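Lmo2470 protein (Listeria monocytogenes EGD-e, PDB 5HL3) is a calcium-binding leucine-rich-repeat internalin that interacts with afadin and helps the bacterium to cross basement membranes. Local coordinates at residues A[51-56]-A[77-82]; A[101-106]-A[128-133]; A[150-155]-A[174-179]. All coordinates share one frame; numbering follows the deposited sequence.

Interaction 1. Residues A[51-56]-A[77-82]; sequences LGFETS and VSIMEF. With CA (calcium ion), chain D.
Leu51 and Val77 pair in the first parallel step of the leucine-rich-repeat sheet, where the outermost strand 50-53 runs beside strand 76-79 with segment axes 4.7 Å apart. Leu51 O takes the amide of Ser78, and on the buried face Leu51 CB lies 4.4 Å from Val77 CG2, with Met27 of helix 21-30 also packed on the leucine. Gly52 pairs with Ser78, whose side chain lies on the opposite face from Leu51 and Val77; the glycine CA makes a CA-H...O contact of 3.3 Å with Ser78 O, while the hydroxyl of Ser78 is held by Asp76. Phe53 uses both backbone polar atoms: N donates to Ser78 O and O accepts from Met80 N, at 2.9 Å in each case. The first torsion (chi1 -62°) sets the Phe53 ring beside its own backbone N. Val77 CG1 meets the ring at its edge, 4.3 Å from CE2, and Ile79 CG1 reaches it obliquely near CD2.

Past the strands the contact turns polar around a calcium ion. Glu81 grips the metal with both carboxylate oxygens, at 2.5 and 2.6 Å from OE2 and OE1. Glu54 lies side by side with Glu81, their carboxylate planes 62° apart, yet serves the ion only through water: one calcium-bound water donates to Glu54 OE1, another to Glu54 O. The metal probably helps the two acidic groups to lie close, and Lys25 and Lys29 add long, weak ion pairs to Glu54. Ser56 joins through another water, which sits 2.6 Å from Ser56 OG and donates to both Glu54 O and Glu81 OE1.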
loop_
_atom_site.group_PDB
_atom_site.type_symbol
_atom_site.label_atom_id
_atom_site.label_comp_id
_atom_site.label_asym_id
_atom_site.label_seq_id
_atom_site.Cartn_x
_atom_site.Cartn_y
_atom_site.Cartn_z
ATOM N N LEU A 51 -1.311 -1.632 27.152
ATOM C CA LEU A 51 0.073 -1.428 27.500
ATOM C C LEU A 51 0.722 -0.573 26.425
ATOM O O LEU A 51 0.650 -0.898 25.226
ATOM C CB LEU A 51 0.839 -2.741 27.584
ATOM C CG LEU A 51 0.350 -3.737 28.631
ATOM C CD1 LEU A 51 1.048 -5.050 28.442
ATOM C CD2 LEU A 51 0.529 -3.191 30.031
ATOM N N GLY A 52 1.366 0.504 26.851
ATOM C CA GLY A 52 2.158 1.354 25.959
ATOM C C GLY A 52 3.634 1.228 26.279
ATOM O O GLY A 52 4.014 1.097 27.444
ATOM N N PHE A 53 4.476 1.300 25.246
ATOM C CA PHE A 53 5.926 1.251 25.402
ATOM C C PHE A 53 6.565 2.385 24.640
ATOM O O PHE A 53 6.150 2.710 23.528
ATOM C CB PHE A 53 6.480 -0.120 24.982
ATOM C CG PHE A 53 5.943 -1.227 25.834
ATOM C CD1 PHE A 53 6.399 -1.397 27.121
ATOM C CD2 PHE A 53 4.879 -2.014 25.413
ATOM C CE1 PHE A 53 5.838 -2.352 27.975
ATOM C CE2 PHE A 53 4.315 -2.964 26.269
ATOM C CZ PHE A 53 4.797 -3.120 27.547
ATOM N N GLU A 54 7.546 3.017 25.251
ATOM C CA GLU A 54 8.186 4.194 24.632
ATOM C C GLU A 54 9.652 4.365 24.958
ATOM O O GLU A 54 10.286 5.257 24.412
ATOM C CB GLU A 54 7.424 5.450 25.033
ATOM C CG GLU A 54 7.516 5.724 26.527
ATOM C CD GLU A 54 6.916 7.047 26.989
ATOM O OE1 GLU A 54 6.218 7.699 26.183
ATOM O OE2 GLU A 54 7.162 7.374 28.179
ATOM N N THR A 55 10.224 3.512 25.796
ATOM C CA THR A 55 11.650 3.649 26.181
ATOM C C THR A 55 12.465 2.783 25.227
ATOM O O THR A 55 12.308 1.549 25.171
ATOM C CB THR A 55 11.869 3.311 27.660
ATOM O OG1 THR A 55 11.102 4.245 28.442
ATOM C CG2 THR A 55 13.322 3.481 28.061
ATOM N N SER A 56 13.374 3.442 24.511
ATOM C CA SER A 56 14.085 2.789 23.392
ATOM C C SER A 56 15.236 1.866 23.772
ATOM O O SER A 56 15.845 1.270 22.881
ATOM C CB SER A 56 14.516 3.833 22.368
ATOM O OG SER A 56 13.376 4.333 21.679
ATOM N N VAL A 77 -1.667 -3.446 22.692
ATOM C CA VAL A 77 -0.242 -3.200 22.918
ATOM C C VAL A 77 0.175 -2.171 21.872
ATOM O O VAL A 77 -0.013 -2.395 20.687
ATOM C CB VAL A 77 0.638 -4.458 22.841
ATOM C CG1 VAL A 77 2.121 -4.096 22.777
ATOM C CG2 VAL A 77 0.391 -5.338 24.065
ATOM N N SER A 78 0.706 -1.043 22.327
ATOM C CA SER A 78 1.174 0.002 21.435
ATOM C C SER A 78 2.620 0.317 21.759
ATOM O O SER A 78 2.963 0.630 22.886
ATOM C CB SER A 78 0.287 1.238 21.547
ATOM O OG SER A 78 -1.003 0.975 21.023
ATOM N N ILE A 79 3.468 0.206 20.756
ATOM C CA ILE A 79 4.912 0.485 20.884
ATOM C C ILE A 79 5.137 1.784 20.113
ATOM O O ILE A 79 5.262 1.789 18.874
ATOM C CB ILE A 79 5.752 -0.704 20.389
ATOM C CG1 ILE A 79 5.391 -1.939 21.236
ATOM C CG2 ILE A 79 7.241 -0.389 20.544
ATOM C CD1 ILE A 79 5.615 -3.253 20.626
HETATM N N MSE A 80 5.160 2.889 20.849
HETATM C CA MSE A 80 5.208 4.213 20.245
HETATM C C MSE A 80 6.581 4.684 19.897
HETATM O O MSE A 80 6.723 5.514 19.018
HETATM C CB MSE A 80 4.586 5.222 21.218
HETATM C CG MSE A 80 3.120 4.872 21.506
HETATM SE SE MSE A 80 1.944 4.948 19.923
HETATM C CE MSE A 80 2.049 6.886 19.751
ATOM N N GLU A 81 7.582 4.224 20.616
ATOM C CA GLU A 81 8.976 4.540 20.329
ATOM C C GLU A 81 9.760 3.314 20.685
ATOM O O GLU A 81 9.448 2.644 21.676
ATOM C CB GLU A 81 9.494 5.706 21.203
ATOM C CG GLU A 81 8.732 7.015 21.121
ATOM C CD GLU A 81 9.172 7.965 22.218
ATOM O OE1 GLU A 81 10.390 8.229 22.341
ATOM O OE2 GLU A 81 8.345 8.428 23.015
ATOM N N PHE A 82 10.765 2.976 19.879
ATOM C CA PHE A 82 11.577 1.798 20.121
ATOM C C PHE A 82 12.912 1.920 19.429
ATOM O O PHE A 82 13.047 2.613 18.402
ATOM C CB PHE A 82 10.813 0.509 19.700
ATOM C CG PHE A 82 10.410 0.471 18.241
ATOM C CD1 PHE A 82 9.292 1.153 17.794
ATOM C CD2 PHE A 82 11.132 -0.301 17.341
ATOM C CE1 PHE A 82 8.913 1.108 16.467
ATOM C CE2 PHE A 82 10.741 -0.376 16.013
ATOM C CZ PHE A 82 9.647 0.356 15.571
HETATM CA CA CA D . 9.885 9.854 24.330
HETATM O O HOH W 1 12.644 6.526 22.941
HETATM O O HOH W 2 10.421 7.817 25.440
HETATM O O HOH W 3 7.672 9.985 25.473
HETATM O O HOH W 4 10.369 0.462 23.331
HETATM O O HOH W 5 14.673 5.156 19.293
#

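Interaction 2. Residues A[101-106]-A[128-133]; sequences LFFADP and ITMSGN. With CA (calcium ion), chain B.
A calcium site closes the end of this leucine-rich-repeat pairing, in which Leu101 and Phe102 run parallel to Ile128 and Thr129. Leu101 O accepts from Thr129 N, and Thr129 O from Phe103 N. Phe102 and Thr129 lie side by side, with ring atom CD2 3.6 Å from Thr129 CB and the ring set obliquely to the threonine.

Beyond the strands, Asn133 bridges the two chains, consistent with the asparagine of the LxLxxN repeat pattern. Its ND2 donates to Ala104 O at 3.1 Å, almost straight (175°) and in the amide plane, and also to Met130 O, which it meets from above the carbonyl plane. Its OD1 rests 3.2 Å from Pro106 CD. Gly132, third residue of the type II turn from Met130 to Asn133, has a positive phi of 98° and puts its CA 3.6 Å from Asp105 OD1. With CG trans to its own N (chi1 -180°), Asp105 reaches the calcium through OD1 at 2.3 Å. Pro106 O binds the ion at 2.4 Å, and Gly108 O and four waters complete the site; one of these waters donates to Gly132 O.

Strand 76-79 flanks the pair through Ile79 on Phe103, strand 150-152 through Leu151 on Ile128, while Leu114 of strand 113-114 touches Phe103, Met130 and Asn133.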
loop_
_atom_site.group_PDB
_atom_site.type_symbol
_atom_site.label_atom_id
_atom_site.label_comp_id
_atom_site.label_asym_id
_atom_site.label_seq_id
_atom_site.Cartn_x
_atom_site.Cartn_y
_atom_site.Cartn_z
ATOM N N LEU A 101 -2.224 -4.956 18.054
ATOM C CA LEU A 101 -0.766 -4.802 18.185
ATOM C C LEU A 101 -0.359 -3.692 17.247
ATOM O O LEU A 101 -0.619 -3.783 16.034
ATOM C CB LEU A 101 -0.066 -6.108 17.858
ATOM C CG LEU A 101 1.464 -6.042 17.853
ATOM C CD1 LEU A 101 2.035 -5.642 19.213
ATOM C CD2 LEU A 101 1.976 -7.395 17.403
ATOM N N PHE A 102 0.248 -2.655 17.793
ATOM C CA PHE A 102 0.648 -1.462 17.020
ATOM C C PHE A 102 2.093 -1.097 17.267
ATOM O O PHE A 102 2.482 -0.884 18.419
ATOM C CB PHE A 102 -0.271 -0.290 17.416
ATOM C CG PHE A 102 0.035 1.011 16.715
ATOM C CD1 PHE A 102 0.923 1.907 17.254
ATOM C CD2 PHE A 102 -0.607 1.355 15.521
ATOM C CE1 PHE A 102 1.203 3.109 16.623
ATOM C CE2 PHE A 102 -0.315 2.561 14.894
ATOM C CZ PHE A 102 0.604 3.415 15.443
ATOM N N PHE A 103 2.869 -1.003 16.191
ATOM C CA PHE A 103 4.209 -0.421 16.226
ATOM C C PHE A 103 4.078 0.891 15.470
ATOM O O PHE A 103 3.555 0.900 14.335
ATOM C CB PHE A 103 5.255 -1.264 15.504
ATOM C CG PHE A 103 5.830 -2.411 16.303
ATOM C CD1 PHE A 103 6.980 -2.253 17.051
ATOM C CD2 PHE A 103 5.254 -3.672 16.236
ATOM C CE1 PHE A 103 7.529 -3.306 17.769
ATOM C CE2 PHE A 103 5.823 -4.725 16.948
ATOM C CZ PHE A 103 6.953 -4.534 17.701
ATOM N N ALA A 104 4.588 1.980 16.039
ATOM C CA ALA A 104 4.588 3.255 15.361
ATOM C C ALA A 104 5.479 3.247 14.137
ATOM O O ALA A 104 6.372 2.423 14.003
ATOM C CB ALA A 104 5.030 4.373 16.322
ATOM N N ASP A 105 5.208 4.211 13.261
ATOM C CA ASP A 105 6.037 4.536 12.102
ATOM C C ASP A 105 7.026 5.603 12.621
ATOM O O ASP A 105 6.631 6.736 12.863
ATOM C CB ASP A 105 5.143 5.119 11.012
ATOM C CG ASP A 105 5.891 5.489 9.761
ATOM O OD1 ASP A 105 7.142 5.473 9.730
ATOM O OD2 ASP A 105 5.140 5.847 8.798
ATOM N N PRO A 106 8.276 5.229 12.867
ATOM C CA PRO A 106 9.205 6.192 13.443
ATOM C C PRO A 106 9.567 7.304 12.479
ATOM O O PRO A 106 9.354 7.180 11.278
ATOM C CB PRO A 106 10.456 5.343 13.772
ATOM C CG PRO A 106 10.031 3.929 13.654
ATOM C CD PRO A 106 8.921 3.909 12.668
ATOM N N ILE A 128 -3.272 -5.739 13.272
ATOM C CA ILE A 128 -1.816 -5.600 13.400
ATOM C C ILE A 128 -1.366 -4.451 12.499
ATOM O O ILE A 128 -1.728 -4.409 11.335
ATOM C CB ILE A 128 -1.069 -6.875 13.028
ATOM C CG1 ILE A 128 -1.445 -8.034 13.989
ATOM C CG2 ILE A 128 0.439 -6.603 13.020
ATOM C CD1 ILE A 128 -0.827 -9.350 13.592
ATOM N N THR A 129 -0.596 -3.521 13.059
ATOM C CA THR A 129 -0.024 -2.379 12.322
ATOM C C THR A 129 1.472 -2.309 12.545
ATOM O O THR A 129 1.922 -2.213 13.690
ATOM C CB THR A 129 -0.612 -1.044 12.784
ATOM O OG1 THR A 129 -2.035 -1.062 12.648
ATOM C CG2 THR A 129 -0.065 0.136 11.979
HETATM N N MSE A 130 2.232 -2.347 11.447
HETATM C CA MSE A 130 3.710 -2.277 11.535
HETATM C C MSE A 130 4.276 -1.354 10.481
HETATM O O MSE A 130 5.497 -1.290 10.297
HETATM C CB MSE A 130 4.286 -3.658 11.331
HETATM C CG MSE A 130 3.870 -4.637 12.444
HETATM SE SE MSE A 130 4.420 -6.480 12.085
HETATM C CE MSE A 130 6.146 -6.258 12.688
ATOM N N SER A 131 3.415 -0.603 9.818
ATOM C CA SER A 131 3.814 0.286 8.717
ATOM C C SER A 131 4.994 1.199 9.035
ATOM O O SER A 131 5.092 1.798 10.097
ATOM C CB SER A 131 2.647 1.149 8.316
ATOM O OG SER A 131 1.544 0.337 7.933
ATOM N N GLY A 132 5.894 1.302 8.050
ATOM C CA GLY A 132 7.074 2.209 8.117
ATOM C C GLY A 132 8.352 1.534 8.546
ATOM O O GLY A 132 9.399 2.129 8.513
ATOM N N ASN A 133 8.249 0.284 8.956
ATOM C CA ASN A 133 9.382 -0.481 9.458
ATOM C C ASN A 133 9.775 -1.564 8.461
ATOM O O ASN A 133 8.913 -2.198 7.846
ATOM C CB ASN A 133 8.984 -1.048 10.813
ATOM C CG ASN A 133 8.644 0.055 11.805
ATOM O OD1 ASN A 133 9.509 0.819 12.188
ATOM N ND2 ASN A 133 7.372 0.168 12.187
HETATM CA CA CA B . 9.058 6.531 9.023
HETATM O O HOH W 6 -2.742 -2.012 15.130
HETATM O O HOH W 7 2.941 1.958 11.874
HETATM O O HOH W 8 9.436 4.594 7.537
HETATM O O HOH W 9 8.154 7.019 6.795
HETATM O O HOH W 10 11.153 5.189 9.965
HETATM O O HOH W 11 7.942 8.749 9.162
#

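Interaction 3. Residues A[150-155]-A[174-179]; sequences QLYMSE and TLDLSS
Ser154 and Ser178 meet hydroxyl to hydroxyl just past two parallel strands of the leucine-rich-repeat sheet, 150-152 and 174-176. Ser154 OG sits 2.7 Å from Ser178 OG and 3.0 Å from Ser178 O, two acceptors competing for one proton. The same carbonyl oxygen takes Glu155 N at 2.9 Å, in the carbonyl plane, so the two chains keep their register after the strands have ended.

On the strands themselves the backbones zip together: Thr174 O accepts Leu151 N, Leu151 O accepts Asp176 N, and Asp176 O accepts Met153 N. Inward, Leu151 and Leu175 lie side by side, CD2 of the former, in one of its two conformers, 3.9 Å from CD1 of the latter, and Met153 CB packs on Leu177 CD2. On the other face the Tyr152 ring crosses Asp176 at about a right angle, ring and carboxylate planes 88° apart, with CD1 3.8 Å from Asp176 CB. Further along the ring, Thr174 CG2 approaches obliquely near the phenol end, 3.8 Å from Tyr152 OH. At the strand start Gln150 also has two conformers; in one of them NE2 donates to a water that also bonds Thr174 OG1.

What positions Ser178 is an Asx turn. With CG anti to its own N (chi1 179°), Asp176 carries OD1 to the amide of Ser178, and the syn lone pair of that oxygen receives Ser178 OG at 2.7 Å. Two donors thus fix the carboxylate's rotation and direct the serine hydroxyl. Outside the segments, and consistent with the asparagine of the LxLxxN repeat pattern, Asn180 ND2 ties Met153 O to Leu177 O.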
loop_
_atom_site.group_PDB
_atom_site.type_symbol
_atom_site.label_atom_id
_atom_site.label_comp_id
_atom_site.label_asym_id
_atom_site.label_seq_id
_atom_site.Cartn_x
_atom_site.Cartn_y
_atom_site.Cartn_z
ATOM N N GLN A 150 -7.751 -6.832 10.154
ATOM C CA GLN A 150 -7.039 -5.720 9.529
ATOM C C GLN A 150 -5.556 -5.915 9.632
ATOM O O GLN A 150 -5.026 -6.219 10.714
ATOM C CB GLN A 150 -7.418 -4.377 10.148
ATOM C CG GLN A 150 -8.900 -4.114 10.246
ATOM C CD GLN A 150 -9.180 -2.718 10.768
ATOM O OE1 GLN A 150 -8.767 -2.356 11.871
ATOM N NE2 GLN A 150 -9.854 -1.922 9.973
ATOM N N LEU A 151 -4.859 -5.672 8.522
ATOM C CA LEU A 151 -3.421 -5.838 8.463
ATOM C C LEU A 151 -2.814 -4.625 7.748
ATOM O O LEU A 151 -3.044 -4.442 6.540
ATOM C CB LEU A 151 -3.099 -7.159 7.773
ATOM C CG LEU A 151 -1.666 -7.609 7.734
ATOM C CD1 LEU A 151 -1.044 -7.673 9.121
ATOM C CD2 LEU A 151 -1.593 -8.966 7.039
ATOM N N TYR A 152 -2.089 -3.789 8.497
ATOM C CA TYR A 152 -1.475 -2.553 7.986
ATOM C C TYR A 152 0.024 -2.782 7.898
ATOM O O TYR A 152 0.725 -2.808 8.937
ATOM C CB TYR A 152 -1.822 -1.390 8.888
ATOM C CG TYR A 152 -3.304 -1.070 8.895
ATOM C CD1 TYR A 152 -3.886 -0.325 7.879
ATOM C CD2 TYR A 152 -4.139 -1.505 9.948
ATOM C CE1 TYR A 152 -5.240 -0.048 7.908
ATOM C CE2 TYR A 152 -5.478 -1.206 9.958
ATOM C CZ TYR A 152 -6.024 -0.496 8.942
ATOM O OH TYR A 152 -7.409 -0.230 8.975
HETATM N N MSE A 153 0.533 -2.903 6.662
HETATM C CA MSE A 153 1.923 -3.269 6.400
HETATM C C MSE A 153 2.473 -2.406 5.277
HETATM O O MSE A 153 3.095 -2.905 4.343
HETATM C CB MSE A 153 1.999 -4.748 6.037
HETATM C CG MSE A 153 1.351 -5.682 7.065
HETATM SE SE MSE A 153 2.368 -5.873 8.736
HETATM C CE MSE A 153 3.651 -7.158 8.024
ATOM N N SER A 154 2.248 -1.110 5.363
ATOM C CA SER A 154 2.702 -0.154 4.337
ATOM C C SER A 154 4.158 0.231 4.569
ATOM O O SER A 154 4.575 0.367 5.726
ATOM C CB SER A 154 1.827 1.091 4.409
ATOM O OG SER A 154 2.267 2.062 3.488
ATOM N N GLU A 155 4.932 0.414 3.496
ATOM C CA GLU A 155 6.333 0.903 3.605
ATOM C C GLU A 155 7.169 0.008 4.499
ATOM O O GLU A 155 7.705 0.436 5.533
ATOM C CB GLU A 155 6.410 2.365 4.066
ATOM C CG GLU A 155 7.776 2.953 3.741
ATOM C CD GLU A 155 7.945 4.367 4.155
ATOM O OE1 GLU A 155 7.710 4.699 5.328
ATOM O OE2 GLU A 155 8.390 5.169 3.307
ATOM N N THR A 174 -9.411 -5.625 5.678
ATOM C CA THR A 174 -8.528 -4.556 5.221
ATOM C C THR A 174 -7.117 -5.050 5.108
ATOM O O THR A 174 -6.584 -5.616 6.067
ATOM C CB THR A 174 -8.565 -3.322 6.173
ATOM O OG1 THR A 174 -9.891 -2.777 6.159
ATOM C CG2 THR A 174 -7.566 -2.247 5.742
ATOM N N LEU A 175 -6.493 -4.816 3.960
ATOM C CA LEU A 175 -5.096 -5.176 3.737
ATOM C C LEU A 175 -4.424 -3.975 3.082
ATOM O O LEU A 175 -4.744 -3.619 1.931
ATOM C CB LEU A 175 -5.002 -6.414 2.842
ATOM C CG LEU A 175 -3.636 -6.949 2.491
ATOM C CD1 LEU A 175 -2.811 -7.217 3.740
ATOM C CD2 LEU A 175 -3.757 -8.218 1.642
ATOM N N ASP A 176 -3.511 -3.330 3.803
ATOM C CA ASP A 176 -2.747 -2.182 3.306
ATOM C C ASP A 176 -1.315 -2.621 3.076
ATOM O O ASP A 176 -0.575 -2.851 4.031
ATOM C CB ASP A 176 -2.815 -0.995 4.270
ATOM C CG ASP A 176 -2.010 0.217 3.807
ATOM O OD1 ASP A 176 -1.447 0.217 2.690
ATOM O OD2 ASP A 176 -1.935 1.191 4.607
ATOM N N LEU A 177 -0.933 -2.748 1.804
ATOM C CA LEU A 177 0.418 -3.140 1.371
ATOM C C LEU A 177 1.021 -2.013 0.510
ATOM O O LEU A 177 1.905 -2.281 -0.343
ATOM C CB LEU A 177 0.381 -4.460 0.610
ATOM C CG LEU A 177 0.142 -5.685 1.495
ATOM C CD1 LEU A 177 -0.343 -6.856 0.657
ATOM C CD2 LEU A 177 1.394 -6.012 2.291
ATOM N N SER A 178 0.566 -0.778 0.740
ATOM C CA SER A 178 1.051 0.339 -0.064
ATOM C C SER A 178 2.537 0.582 0.200
ATOM O O SER A 178 3.058 0.224 1.230
ATOM C CB SER A 178 0.250 1.598 0.206
ATOM O OG SER A 178 0.305 1.954 1.583
ATOM N N SER A 179 3.186 1.279 -0.724
ATOM C CA SER A 179 4.583 1.676 -0.583
ATOM C C SER A 179 5.514 0.523 -0.308
ATOM O O SER A 179 6.415 0.636 0.523
ATOM C CB SER A 179 4.743 2.779 0.500
ATOM O OG SER A 179 4.167 3.987 0.021
HETATM O O HOH W 12 -11.566 -2.854 8.262
#

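The three contacts are successive steps along one parallel sheet. Interactions 1 and 2 have centres 11 Å apart and probably bond directly, Ile79 N to Phe102 O at 2.8 Å; the Phe82 ring meets that of Phe103 edge to face and touches Asn133. Interactions 2 and 3, 10 Å apart between centres, join through Gly132 N and Ser154 O at 2.8 Å, again a probable hydrogen bond, while Ser131 OG bonds Ser154 N. Interactions 1 and 3 do not touch, their centres being 21 Å apart. Two of the calcium ions lie at the strand exits of interactions 1 and 2, and the Glu155 side chain comes within about 4 Å of the second at its nearest atom.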